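Local structure of glucanase (Klebsiella pneumoniae, 5GY3) at residues N64-W69 and A117-Y122; V125-R130 and V196-D201; R130-P135 and D144-N149; G182-G187 and G202-A207. The protein probably hydrolyses internal beta-1,4-glucosidic linkages in cellulose, lichenin and cereal beta-glucans, as an endoglucanase of glycosyl hydrolase family 8. All blocks are in the same frame, centred on the assembly; numbering follows the deposited sequence.

Contact 1: residues N64-W69 and A117-Y122; sequences NGLFYW and ASLLKY
S118 and N64 join helix 106-123 of the (alpha/alpha)6 barrel found in family 8 glycosyl hydrolases to a loop that folds here into an Asx turn. The hydroxyl OG of S118 donates to the carbonyl oxygen O of N64 over 2.7 Å, from a position tilted out of the carbonyl plane; OG also bonds the A114 carbonyl in the preceding helical turn. The Asx turn is closed by N64 itself, whose OD1 accepts from the backbone N of L66 at an angle of 162°. With chi1 at 59°, CG of N64 sits between its own backbone N and carbonyl carbon.

Packing is close in two places. CD2 of L66 lies 3.8 Å from CB of S118 and 3.9 Å from CD2 of L119, the two leucine side chains passing at a slant. L119 carries this apolar layer inward, its side chain about 8 Å from that of D87, predicted to be an active-site residue. The second place is the Y122 ring, set between two aliphatic groups: CG of K121 lies over one face, and over the other CB of N64 makes a CH-pi contact 3.6 Å from the ring centroid, 8° off its normal.

The hydrated edge beside G65 is looser. There one water donates both to OG of S118, at 3.1 Å, and to O of G65, at 2.8 Å, an oxygen also bonded by R60.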
# COMPACT_ATOMS: atom_id res chain seq x y z
N ASN A 64 1.86 -19.84 7.93
CA ASN A 64 2.89 -18.84 8.15
C ASN A 64 2.41 -17.60 8.88
O ASN A 64 3.21 -16.69 9.11
CB ASN A 64 3.56 -18.44 6.81
CG ASN A 64 2.58 -17.87 5.80
OD1 ASN A 64 1.51 -17.38 6.14
ND2 ASN A 64 2.96 -17.93 4.52
N GLY A 65 1.13 -17.52 9.27
CA GLY A 65 0.64 -16.36 9.99
C GLY A 65 0.28 -15.16 9.14
O GLY A 65 -0.14 -14.13 9.70
N LEU A 66 0.43 -15.24 7.82
CA LEU A 66 0.07 -14.14 6.94
C LEU A 66 -1.37 -14.38 6.45
O LEU A 66 -2.13 -15.11 7.08
CB LEU A 66 1.11 -14.01 5.82
CG LEU A 66 2.52 -13.68 6.34
CD1 LEU A 66 3.52 -13.77 5.20
CD2 LEU A 66 2.51 -12.28 6.94
N PHE A 67 -1.76 -13.75 5.34
CA PHE A 67 -3.15 -13.80 4.91
C PHE A 67 -3.23 -14.09 3.42
O PHE A 67 -2.52 -13.46 2.63
CB PHE A 67 -3.87 -12.48 5.22
CG PHE A 67 -3.82 -12.10 6.68
CD1 PHE A 67 -2.76 -11.37 7.18
CD2 PHE A 67 -4.82 -12.51 7.54
CE1 PHE A 67 -2.71 -11.04 8.54
CE2 PHE A 67 -4.78 -12.18 8.89
CZ PHE A 67 -3.72 -11.46 9.39
N TYR A 68 -4.11 -15.02 3.03
CA TYR A 68 -4.49 -15.14 1.63
C TYR A 68 -4.97 -13.78 1.12
O TYR A 68 -5.77 -13.12 1.78
CB TYR A 68 -5.59 -16.19 1.47
CG TYR A 68 -5.26 -17.52 2.10
CD1 TYR A 68 -4.07 -18.17 1.81
CD2 TYR A 68 -6.13 -18.12 3.00
CE1 TYR A 68 -3.76 -19.39 2.38
CE2 TYR A 68 -5.83 -19.34 3.59
CZ TYR A 68 -4.64 -19.97 3.27
OH TYR A 68 -4.34 -21.18 3.85
N TRP A 69 -4.48 -13.36 -0.04
CA TRP A 69 -4.61 -11.95 -0.38
C TRP A 69 -5.95 -11.58 -0.98
O TRP A 69 -6.34 -10.42 -0.89
CB TRP A 69 -3.50 -11.51 -1.34
CG TRP A 69 -3.71 -11.92 -2.77
CD1 TRP A 69 -3.49 -13.15 -3.31
CD2 TRP A 69 -4.16 -11.08 -3.85
NE1 TRP A 69 -3.78 -13.14 -4.66
CE2 TRP A 69 -4.19 -11.88 -5.02
CE3 TRP A 69 -4.54 -9.73 -3.95
CZ2 TRP A 69 -4.60 -11.38 -6.26
CZ3 TRP A 69 -4.94 -9.23 -5.18
CH2 TRP A 69 -4.96 -10.06 -6.32
N ALA A 117 6.32 -10.31 12.90
CA ALA A 117 7.32 -11.37 12.97
C ALA A 117 7.21 -12.30 11.76
O ALA A 117 8.24 -12.72 11.21
CB ALA A 117 7.18 -12.16 14.27
N SER A 118 5.98 -12.60 11.34
CA SER A 118 5.79 -13.42 10.14
C SER A 118 6.30 -12.72 8.89
O SER A 118 6.87 -13.36 7.99
CB SER A 118 4.30 -13.76 9.97
OG SER A 118 3.89 -14.75 10.89
N LEU A 119 6.09 -11.41 8.79
CA LEU A 119 6.61 -10.69 7.63
C LEU A 119 8.13 -10.79 7.55
O LEU A 119 8.68 -11.04 6.48
CB LEU A 119 6.16 -9.23 7.67
CG LEU A 119 4.70 -9.01 7.26
CD1 LEU A 119 4.28 -7.61 7.67
CD2 LEU A 119 4.57 -9.19 5.74
N LEU A 120 8.83 -10.58 8.67
CA LEU A 120 10.28 -10.68 8.63
C LEU A 120 10.72 -12.11 8.31
O LEU A 120 11.67 -12.32 7.53
CB LEU A 120 10.90 -10.23 9.96
CG LEU A 120 10.69 -8.75 10.30
CD1 LEU A 120 11.29 -8.45 11.68
CD2 LEU A 120 11.29 -7.84 9.23
N LYS A 121 10.05 -13.10 8.89
CA LYS A 121 10.52 -14.47 8.73
C LYS A 121 10.29 -14.99 7.31
O LYS A 121 11.17 -15.64 6.73
CB LYS A 121 9.82 -15.38 9.74
CG LYS A 121 10.20 -16.84 9.59
CD LYS A 121 9.61 -17.68 10.70
CE LYS A 121 10.02 -19.14 10.51
NZ LYS A 121 9.40 -19.99 11.55
N TYR A 122 9.13 -14.69 6.72
CA TYR A 122 8.73 -15.32 5.46
C TYR A 122 8.80 -14.44 4.22
O TYR A 122 8.80 -14.99 3.11
CB TYR A 122 7.30 -15.85 5.58
CG TYR A 122 7.16 -16.93 6.61
CD1 TYR A 122 7.55 -18.24 6.32
CD2 TYR A 122 6.64 -16.66 7.87
CE1 TYR A 122 7.42 -19.24 7.27
CE2 TYR A 122 6.51 -17.65 8.82
CZ TYR A 122 6.90 -18.93 8.52
OH TYR A 122 6.76 -19.91 9.47
O HOH W 1 1.20 -13.95 12.13

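Contact 2: residues V125-R130 and V196-D201; sequences VTFAGR and VALRAD
F127 and A128 bring the turn of a two-stranded beta hairpin, strands 124-127 and 130-133, against the end of strand 196-199, which belongs to a separate sheet. The turn from F127 to R130 is of type I', and two backbone bonds between F127 and R130 close it.

The F127 side chain shows how one ring can join two sheets. From CB, CG lies anti to the backbone N (chi1 -161°), and the ring extends toward strand 196-199. CG itself packs on L146 of the neighbouring strand 145-148. Further out, CD2 meets CD2 of L198 at 3.9 Å, the two side chains overlapping as they run in opposing senses. CE2 is 3.3 Å from the carbonyl oxygen O of L198 and 3.5 Å from CA of A200. At the tip, CZ rests 3.7 Å from CB of A200.

On either side of A200 in the sequence, R199 and D201 form a side-on salt bridge: NE reaches OD1 almost straight, at 178°, while NH2 reaches OD2 at 2.9 Å. D201 OD1 also accepts from the backbone of K203. Back at the turn, CB of A128 approaches O of A200, and its CA makes a CA-H...O contact with the same oxygen at 3.4 Å.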
# COMPACT_ATOMS: atom_id res chain seq x y z
N VAL A 125 14.07 -11.13 2.56
CA VAL A 125 15.21 -11.94 2.17
C VAL A 125 16.42 -11.04 1.99
O VAL A 125 16.31 -9.82 1.86
CB VAL A 125 14.94 -12.75 0.89
CG1 VAL A 125 13.76 -13.70 1.09
CG2 VAL A 125 14.71 -11.82 -0.29
N THR A 126 17.59 -11.66 2.03
CA THR A 126 18.85 -11.00 1.70
C THR A 126 19.13 -11.19 0.22
O THR A 126 19.18 -12.33 -0.25
CB THR A 126 19.99 -11.60 2.52
OG1 THR A 126 19.64 -11.58 3.91
CG2 THR A 126 21.27 -10.80 2.31
N PHE A 127 19.32 -10.09 -0.51
CA PHE A 127 19.49 -10.16 -1.96
C PHE A 127 20.18 -8.89 -2.44
O PHE A 127 19.84 -7.80 -2.00
CB PHE A 127 18.13 -10.32 -2.65
CG PHE A 127 18.21 -10.85 -4.06
CD1 PHE A 127 18.28 -12.22 -4.30
CD2 PHE A 127 18.18 -9.99 -5.15
CE1 PHE A 127 18.33 -12.73 -5.60
CE2 PHE A 127 18.23 -10.48 -6.44
CZ PHE A 127 18.30 -11.86 -6.67
N ALA A 128 21.15 -9.05 -3.35
CA ALA A 128 21.92 -7.91 -3.88
C ALA A 128 22.50 -7.05 -2.75
O ALA A 128 22.59 -5.82 -2.85
CB ALA A 128 21.06 -7.07 -4.84
N GLY A 129 22.91 -7.69 -1.67
CA GLY A 129 23.54 -6.98 -0.57
C GLY A 129 22.61 -6.20 0.33
O GLY A 129 23.10 -5.38 1.12
N ARG A 130 21.30 -6.42 0.25
CA ARG A 130 20.34 -5.66 1.04
C ARG A 130 19.23 -6.59 1.53
O ARG A 130 19.04 -7.69 1.02
CB ARG A 130 19.73 -4.52 0.22
CG ARG A 130 20.76 -3.43 -0.06
CD ARG A 130 20.13 -2.16 -0.50
NE ARG A 130 21.13 -1.19 -0.91
CZ ARG A 130 21.69 -0.30 -0.11
NH1 ARG A 130 21.37 -0.26 1.18
NH2 ARG A 130 22.58 0.56 -0.60
N VAL A 196 9.25 -4.02 -10.48
CA VAL A 196 10.66 -3.81 -10.77
C VAL A 196 11.41 -5.12 -10.56
O VAL A 196 11.27 -5.75 -9.51
CB VAL A 196 11.25 -2.71 -9.86
CG1 VAL A 196 12.79 -2.62 -10.04
CG2 VAL A 196 10.58 -1.38 -10.15
N ALA A 197 12.20 -5.52 -11.55
CA ALA A 197 13.05 -6.69 -11.42
C ALA A 197 14.41 -6.28 -10.87
O ALA A 197 15.10 -5.43 -11.46
CB ALA A 197 13.21 -7.40 -12.76
N LEU A 198 14.80 -6.89 -9.76
CA LEU A 198 16.10 -6.65 -9.13
C LEU A 198 16.99 -7.85 -9.40
O LEU A 198 16.68 -8.96 -8.95
CB LEU A 198 15.94 -6.42 -7.62
CG LEU A 198 17.22 -6.40 -6.78
CD1 LEU A 198 18.12 -5.23 -7.18
CD2 LEU A 198 16.88 -6.35 -5.29
N ARG A 199 18.08 -7.64 -10.13
CA ARG A 199 19.04 -8.71 -10.37
C ARG A 199 20.01 -8.81 -9.19
O ARG A 199 20.19 -7.86 -8.42
CB ARG A 199 19.80 -8.45 -11.69
CG ARG A 199 20.51 -9.67 -12.26
CD ARG A 199 21.01 -9.40 -13.69
NE ARG A 199 22.12 -8.44 -13.72
CZ ARG A 199 22.73 -8.05 -14.83
NH1 ARG A 199 22.34 -8.52 -16.01
NH2 ARG A 199 23.74 -7.19 -14.77
N ALA A 200 20.64 -9.99 -9.05
CA ALA A 200 21.43 -10.26 -7.86
C ALA A 200 22.67 -9.38 -7.74
O ALA A 200 23.26 -9.33 -6.65
CB ALA A 200 21.83 -11.74 -7.80
N ASP A 201 23.08 -8.70 -8.80
CA ASP A 201 24.18 -7.74 -8.71
C ASP A 201 23.70 -6.33 -8.40
O ASP A 201 24.53 -5.41 -8.35
CB ASP A 201 25.00 -7.73 -10.00
CG ASP A 201 24.21 -7.19 -11.20
OD1 ASP A 201 22.97 -7.27 -11.18
OD2 ASP A 201 24.85 -6.70 -12.16

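Contact 3: residues R130-P135 and D144-N149; sequences RQVMLP and DHLNLN
V132 and L134 meet L146 in an apolar cluster where residues 132-135 and 146-149 run 67° apart. The closest touch in this cluster is between methyls, CG2 of V132 lying 3.5 Å from CD1 of L146. It follows from the valine torsion: with chi1 at -49°, CG1 lies beside the backbone N and CG2 falls between that N and the carbonyl carbon. CD2 of L134 comes to the same leucine methyl, 3.9 Å from CD1 of L146, the two side chains standing nearly perpendicular. L148 turns CD2 toward the backbone, 3.9 Å from O of M133.

A second kind of contact sets a ring against a carbonyl. Both CG and CD of P135 stand 3.1 Å from O of N147, a buried oxygen with no polar partner in the model.

A single water makes the polar link between the two segments. It donates to O of M133 at 3.0 Å and accepts from the backbone N of N149 at 2.9 Å. The N149 side chain has partners of its own, OD1 bonding S151 and ND2 bonding D217; it lies about 7 Å from the side chain of D87, predicted to be an active-site residue. Within the second segment, ND1 of H145 donates to OD1 of D144, approaching from above the carboxylate plane.

The contact is thus side-chain packing of a beta hairpin on the edge strand 145-148 of a three-stranded antiparallel sheet; hairpin and edge strand both lie between helices 106-123 and 155-164 of the (alpha/alpha)6 barrel.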
# COMPACT_ATOMS: atom_id res chain seq x y z
N ARG A 130 21.30 -6.42 0.25
CA ARG A 130 20.34 -5.66 1.04
C ARG A 130 19.23 -6.59 1.53
O ARG A 130 19.04 -7.69 1.02
CB ARG A 130 19.73 -4.52 0.22
CG ARG A 130 20.76 -3.43 -0.06
CD ARG A 130 20.13 -2.16 -0.50
NE ARG A 130 21.13 -1.19 -0.91
CZ ARG A 130 21.69 -0.30 -0.11
NH1 ARG A 130 21.37 -0.26 1.18
NH2 ARG A 130 22.58 0.56 -0.60
N GLN A 131 18.51 -6.12 2.56
CA GLN A 131 17.27 -6.75 2.99
C GLN A 131 16.14 -6.20 2.14
O GLN A 131 16.01 -4.99 2.00
CB GLN A 131 16.99 -6.47 4.47
CG GLN A 131 18.07 -7.00 5.41
CD GLN A 131 18.23 -8.50 5.31
OE1 GLN A 131 17.41 -9.26 5.85
NE2 GLN A 131 19.27 -8.95 4.61
N VAL A 132 15.33 -7.10 1.57
CA VAL A 132 14.22 -6.71 0.69
C VAL A 132 12.98 -7.51 1.06
O VAL A 132 13.07 -8.70 1.40
CB VAL A 132 14.57 -6.90 -0.81
CG1 VAL A 132 15.92 -6.28 -1.13
CG2 VAL A 132 14.63 -8.35 -1.17
N MET A 133 11.82 -6.87 1.00
CA MET A 133 10.54 -7.52 1.21
C MET A 133 9.95 -7.95 -0.13
O MET A 133 9.73 -7.11 -1.02
CB MET A 133 9.56 -6.59 1.93
CG MET A 133 8.19 -7.22 2.11
SD MET A 133 7.02 -6.14 2.98
CE MET A 133 7.71 -6.19 4.65
N LEU A 134 9.73 -9.25 -0.28
CA LEU A 134 9.08 -9.80 -1.47
C LEU A 134 7.61 -9.39 -1.52
O LEU A 134 6.99 -9.17 -0.47
CB LEU A 134 9.18 -11.33 -1.45
CG LEU A 134 10.58 -11.95 -1.46
CD1 LEU A 134 10.51 -13.42 -1.12
CD2 LEU A 134 11.21 -11.75 -2.81
N PRO A 135 7.02 -9.30 -2.72
CA PRO A 135 5.58 -9.00 -2.80
C PRO A 135 4.70 -10.11 -2.25
O PRO A 135 3.53 -9.85 -1.93
CB PRO A 135 5.33 -8.82 -4.31
CG PRO A 135 6.69 -8.48 -4.88
CD PRO A 135 7.67 -9.25 -4.04
N ASP A 144 18.12 -15.56 -10.15
CA ASP A 144 19.02 -14.43 -10.03
C ASP A 144 18.29 -13.09 -10.12
O ASP A 144 18.95 -12.05 -10.18
CB ASP A 144 20.13 -14.51 -11.08
CG ASP A 144 19.62 -14.36 -12.50
OD1 ASP A 144 18.42 -14.60 -12.75
OD2 ASP A 144 20.43 -14.02 -13.39
N HIS A 145 16.96 -13.09 -10.11
CA HIS A 145 16.16 -11.88 -10.07
C HIS A 145 15.07 -12.03 -9.02
O HIS A 145 14.54 -13.12 -8.82
CB HIS A 145 15.47 -11.57 -11.40
CG HIS A 145 16.41 -11.20 -12.50
ND1 HIS A 145 17.14 -12.14 -13.20
CD2 HIS A 145 16.74 -10.00 -13.02
CE1 HIS A 145 17.87 -11.53 -14.12
NE2 HIS A 145 17.65 -10.23 -14.03
N LEU A 146 14.71 -10.92 -8.38
CA LEU A 146 13.47 -10.81 -7.63
C LEU A 146 12.55 -9.83 -8.34
O LEU A 146 12.99 -8.77 -8.80
CB LEU A 146 13.71 -10.33 -6.20
CG LEU A 146 14.69 -11.11 -5.34
CD1 LEU A 146 14.76 -10.47 -3.96
CD2 LEU A 146 14.28 -12.56 -5.28
N ASN A 147 11.28 -10.19 -8.43
CA ASN A 147 10.26 -9.26 -8.91
C ASN A 147 9.69 -8.54 -7.70
O ASN A 147 9.01 -9.15 -6.87
CB ASN A 147 9.18 -10.01 -9.69
CG ASN A 147 9.61 -10.31 -11.11
OD1 ASN A 147 10.52 -9.66 -11.63
ND2 ASN A 147 8.98 -11.30 -11.74
N LEU A 148 9.99 -7.25 -7.60
CA LEU A 148 9.60 -6.45 -6.45
C LEU A 148 8.52 -5.46 -6.86
O LEU A 148 8.36 -5.13 -8.04
CB LEU A 148 10.80 -5.70 -5.88
CG LEU A 148 12.02 -6.54 -5.51
CD1 LEU A 148 13.13 -5.63 -5.01
CD2 LEU A 148 11.62 -7.55 -4.44
N ASN A 149 7.78 -4.97 -5.87
CA ASN A 149 6.79 -3.92 -6.09
C ASN A 149 7.13 -2.81 -5.09
O ASN A 149 6.85 -2.95 -3.89
CB ASN A 149 5.38 -4.45 -5.90
CG ASN A 149 4.33 -3.44 -6.33
OD1 ASN A 149 4.44 -2.25 -6.03
ND2 ASN A 149 3.31 -3.91 -7.04
O HOH W 2 8.10 -5.72 -3.05

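Contact 4: residues G182-G187 and G202-A207; sequences GQMGWG and GKMLPA
The C-terminal end of helix 167-183 and the loop after it pack on an outermost strand of a small antiparallel sheet, with W186 and M204 as the main partners. The W186 indole is contacted on more than one side. Over one face, CD of P206 makes a CH-pi contact, 3.6 Å from the centroid of the five-membered ring and 12° off its normal. CA of L205 comes beside the same proline, 3.6 Å from CZ2 of W186. At the ring edge and in its plane stands CB of M204, 3.8 Å from CZ2 of W186, while the backbone carbon C of M184 lies across the opposite face, toward the rim.

The strand involved, 204-206, is antiparallel to 196-199, and V196 of that neighbour also touches M184, W186 and M204. The sheet is thereby backed by the loop through a shared apolar layer that involves both strands.

M204 continues the layer toward the helix. Its chain runs extended to SD and then bends at chi3 (-76°), carrying CE to within 3.5 Å of CB of Q183. SD lies 3.7 Å from CG of M184, and the two methionine side chains meet at roughly a right angle. Near the more exposed end, the amide of Q183 reaches past CE of M204 to a bridging water. That molecule donates to OE1 of Q183 at 2.8 Å and to the backbone O of G202 at 2.8 Å.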
# COMPACT_ATOMS: atom_id res chain seq x y z
N GLY A 182 15.73 4.75 -4.23
CA GLY A 182 16.55 5.85 -4.74
C GLY A 182 17.31 5.48 -6.00
O GLY A 182 17.61 6.35 -6.83
N GLN A 183 17.59 4.20 -6.18
CA GLN A 183 18.28 3.72 -7.37
C GLN A 183 17.34 3.40 -8.51
O GLN A 183 17.81 3.19 -9.63
CB GLN A 183 19.13 2.49 -7.03
CG GLN A 183 20.22 2.79 -6.01
CD GLN A 183 20.81 1.53 -5.39
OE1 GLN A 183 20.63 0.44 -5.92
NE2 GLN A 183 21.50 1.68 -4.26
N MET A 184 16.02 3.36 -8.27
CA MET A 184 15.07 3.06 -9.33
C MET A 184 14.76 4.31 -10.14
O MET A 184 14.97 5.44 -9.70
CB MET A 184 13.79 2.48 -8.74
CG MET A 184 13.97 1.20 -7.94
SD MET A 184 12.39 0.71 -7.21
CE MET A 184 12.89 -0.73 -6.26
N GLY A 185 14.22 4.09 -11.35
CA GLY A 185 13.72 5.19 -12.15
C GLY A 185 14.19 5.07 -13.58
O GLY A 185 15.38 4.80 -13.81
N TRP A 186 13.29 5.24 -14.55
CA TRP A 186 13.59 4.97 -15.94
C TRP A 186 12.97 6.05 -16.82
O TRP A 186 12.03 6.74 -16.43
CB TRP A 186 13.10 3.56 -16.36
CG TRP A 186 13.87 2.56 -15.58
CD1 TRP A 186 15.11 2.08 -15.88
CD2 TRP A 186 13.51 1.99 -14.31
NE1 TRP A 186 15.54 1.22 -14.88
CE2 TRP A 186 14.58 1.16 -13.91
CE3 TRP A 186 12.39 2.10 -13.47
CZ2 TRP A 186 14.56 0.43 -12.71
CZ3 TRP A 186 12.37 1.38 -12.28
CH2 TRP A 186 13.45 0.55 -11.92
N GLY A 187 13.54 6.19 -18.03
CA GLY A 187 13.03 7.15 -19.00
C GLY A 187 13.26 8.59 -18.57
O GLY A 187 14.03 8.90 -17.66
N GLY A 202 22.40 -6.14 -8.22
CA GLY A 202 21.85 -4.83 -7.93
C GLY A 202 21.21 -4.14 -9.11
O GLY A 202 20.57 -3.10 -8.92
N LYS A 203 21.37 -4.66 -10.33
CA LYS A 203 20.80 -3.99 -11.50
C LYS A 203 19.28 -4.11 -11.47
O LYS A 203 18.74 -5.20 -11.26
CB LYS A 203 21.34 -4.62 -12.79
CG LYS A 203 20.77 -3.99 -14.06
CD LYS A 203 21.16 -4.79 -15.30
CE LYS A 203 20.60 -4.16 -16.57
NZ LYS A 203 20.89 -5.01 -17.76
N MET A 204 18.59 -2.99 -11.70
CA MET A 204 17.13 -2.98 -11.73
C MET A 204 16.60 -2.50 -13.08
O MET A 204 17.21 -1.66 -13.75
CB MET A 204 16.57 -2.09 -10.61
CG MET A 204 16.75 -2.73 -9.26
SD MET A 204 16.10 -1.77 -7.88
CE MET A 204 17.37 -0.50 -7.75
N LEU A 205 15.45 -3.04 -13.45
CA LEU A 205 14.69 -2.62 -14.62
C LEU A 205 13.23 -2.84 -14.32
O LEU A 205 12.89 -3.63 -13.43
CB LEU A 205 15.08 -3.43 -15.87
CG LEU A 205 16.50 -3.20 -16.37
CD1 LEU A 205 16.86 -4.34 -17.23
CD2 LEU A 205 16.60 -1.90 -17.15
N PRO A 206 12.33 -2.19 -15.05
CA PRO A 206 10.92 -2.58 -14.98
C PRO A 206 10.78 -4.07 -15.26
O PRO A 206 11.45 -4.62 -16.16
CB PRO A 206 10.24 -1.73 -16.06
CG PRO A 206 11.15 -0.52 -16.20
CD PRO A 206 12.55 -1.08 -16.00
N ALA A 207 9.94 -4.75 -14.48
CA ALA A 207 9.86 -6.20 -14.59
C ALA A 207 9.28 -6.60 -15.95
O ALA A 207 8.42 -5.91 -16.51
CB ALA A 207 9.01 -6.77 -13.46
O HOH W 3 21.26 -2.21 -6.37

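Overall arrangement
From the N terminus, contact 1 closes first: its loop of 47 residues includes helix 86-103 and returns along helix 106-123. That helix leads directly into strand 124-127, where contact 2 opens; it closes only at 196-201. Contact 3 is nested within this span, shares R130 with contact 2 and joins the hairpin to strand 145-148, the sheet neighbour of 196-199; the two centres are 6 Å apart. Contact 4 begins at 182-187, inside the span of contact 2, and ends beyond it at 202-207, so these two cross. Contacts 2, 3 and 4 together tie the hairpin, the three-stranded sheet and helix 167-183 into one region, 15 to 27 Å from contact 1 between centres.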